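Local coordinates for PfkB family carbohydrate kinase (Listeria grayi DSM 20601, PDB 4GM6), which probably acts as a carbohydrate kinase, transferring a phosphate group to a sugar or sugar-acid substrate as other PfkB-family members do, at residues Val299-Gly302 with Ile303-Trp307. Numbering follows the deposited sequence.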
loop_
_atom_site.group_PDB
_atom_site.type_symbol
_atom_site.label_atom_id
_atom_site.label_comp_id
_atom_site.label_asym_id
_atom_site.label_seq_id
_atom_site.Cartn_x
_atom_site.Cartn_y
_atom_site.Cartn_z
ATOM N N VAL C 299 15.719 9.321 -31.119
ATOM C CA VAL C 299 16.019 9.681 -32.492
ATOM C C VAL C 299 16.997 10.838 -32.492
ATOM O O VAL C 299 17.988 10.810 -33.218
ATOM C CB VAL C 299 14.769 10.075 -33.298
ATOM C CG1 VAL C 299 15.188 10.765 -34.605
ATOM C CG2 VAL C 299 13.911 8.851 -33.577
ATOM N N LEU C 300 16.715 11.850 -31.673
ATOM C CA LEU C 300 17.593 13.016 -31.581
ATOM C C LEU C 300 18.988 12.561 -31.147
ATOM O O LEU C 300 19.986 13.000 -31.694
ATOM C CB LEU C 300 17.016 14.099 -30.641
ATOM C CG LEU C 300 15.795 14.909 -31.136
ATOM C CD1 LEU C 300 15.183 15.802 -30.057
ATOM C CD2 LEU C 300 16.110 15.755 -32.370
ATOM N N HIS C 301 19.063 11.654 -30.182
ATOM C CA HIS C 301 20.371 11.141 -29.762
ATOM C C HIS C 301 21.145 10.602 -30.961
ATOM O O HIS C 301 22.328 10.884 -31.123
ATOM C CB HIS C 301 20.228 10.069 -28.663
ATOM C CG HIS C 301 21.520 9.396 -28.298
ATOM N ND1 HIS C 301 22.573 10.069 -27.716
ATOM C CD2 HIS C 301 21.925 8.109 -28.429
ATOM C CE1 HIS C 301 23.570 9.228 -27.503
ATOM N NE2 HIS C 301 23.202 8.030 -27.926
ATOM N N GLY C 302 20.462 9.849 -31.819
ATOM C CA GLY C 302 21.097 9.241 -32.982
ATOM C C GLY C 302 21.499 10.288 -34.003
ATOM O O GLY C 302 22.558 10.193 -34.624
ATOM N N ILE C 303 20.648 11.290 -34.186
ATOM C CA ILE C 303 20.976 12.411 -35.072
ATOM C C ILE C 303 22.197 13.177 -34.562
ATOM O O ILE C 303 23.063 13.573 -35.343
ATOM C CB ILE C 303 19.779 13.375 -35.235
ATOM C CG1 ILE C 303 18.664 12.688 -36.039
ATOM C CG2 ILE C 303 20.227 14.677 -35.904
ATOM C CD1 ILE C 303 17.340 13.431 -36.056
ATOM N N LEU C 304 22.267 13.366 -33.246
ATOM C CA LEU C 304 23.365 14.102 -32.620
ATOM C C LEU C 304 24.680 13.333 -32.591
ATOM O O LEU C 304 25.749 13.936 -32.570
ATOM C CB LEU C 304 22.990 14.492 -31.195
ATOM C CG LEU C 304 21.984 15.628 -31.069
ATOM C CD1 LEU C 304 21.441 15.675 -29.652
ATOM C CD2 LEU C 304 22.636 16.944 -31.450
ATOM N N SER C 305 24.598 12.005 -32.566
ATOM C CA SER C 305 25.788 11.160 -32.535
ATOM C C SER C 305 26.273 10.865 -33.948
ATOM O O SER C 305 27.285 10.192 -34.143
ATOM C CB SER C 305 25.484 9.839 -31.821
ATOM O OG SER C 305 24.787 10.048 -30.608
ATOM N N GLU C 306 25.528 11.354 -34.933
ATOM C CA GLU C 306 25.854 11.149 -36.337
ATOM C C GLU C 306 25.808 9.684 -36.751
ATOM O O GLU C 306 26.551 9.266 -37.640
ATOM C CB GLU C 306 27.224 11.742 -36.659
ATOM C CG GLU C 306 27.415 13.138 -36.099
ATOM C CD GLU C 306 28.339 13.967 -36.958
ATOM O OE1 GLU C 306 28.185 15.203 -36.968
ATOM O OE2 GLU C 306 29.205 13.373 -37.636
ATOM N N TRP C 307 24.942 8.908 -36.104
ATOM C CA TRP C 307 24.739 7.517 -36.486
ATOM C C TRP C 307 24.062 7.449 -37.839
ATOM O O TRP C 307 23.484 8.425 -38.298
ATOM C CB TRP C 307 23.845 6.807 -35.474
ATOM C CG TRP C 307 24.426 6.695 -34.105
ATOM C CD1 TRP C 307 25.709 6.972 -33.725
ATOM C CD2 TRP C 307 23.751 6.228 -32.936
ATOM N NE1 TRP C 307 25.864 6.729 -32.380
ATOM C CE2 TRP C 307 24.678 6.269 -31.874
ATOM C CE3 TRP C 307 22.448 5.791 -32.682
ATOM C CZ2 TRP C 307 24.343 5.883 -30.576
ATOM C CZ3 TRP C 307 22.115 5.407 -31.390
ATOM C CH2 TRP C 307 23.060 5.455 -30.354
#
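His301 and Trp307 meet in an offset edge-to-face pair at the C-terminal end of helix 291-304, a local contact across a Schellman motif that leads towards helix 309-323. The ring planes stand at 85°, with 4.9 Å between the centroids of the His301 ring and the Trp307 six-membered ring; CD2 and NE2 of His301 each lie 3.5 Å from Trp307 CH2. A chi1 of 174° sets His301 CG opposite its amide N and beside the carbonyl carbon, on the side where Trp307 lies. The motif is diagnosed by the positive phi of Glu306 (63°), the 3.1 Å bond from Trp307 N to Gly302 O, in the carbonyl plane, and a weak 3.3 Å bond from Glu306 N to Ile303 O. Gly302 CA comes 3.7 Å from Trp307 CE3. At His301 O two donors converge from opposite faces of the carbonyl plane: Ser305 N at 2.9 Å and Ser305 OG at 2.6 Å. The same hydroxyl sits over one imidazole face, 3.4 Å from His301 CE1. His301 ND1 is hydrogen-bonded to His71 NE2, and Phe315 meets Trp307 edge-to-face. The closing bonds thus engage the carbonyls of His301 and Gly302, and more weakly Ile303, while His71, the indole and the Ser305 hydroxyl probably restrain the imidazole's rotation.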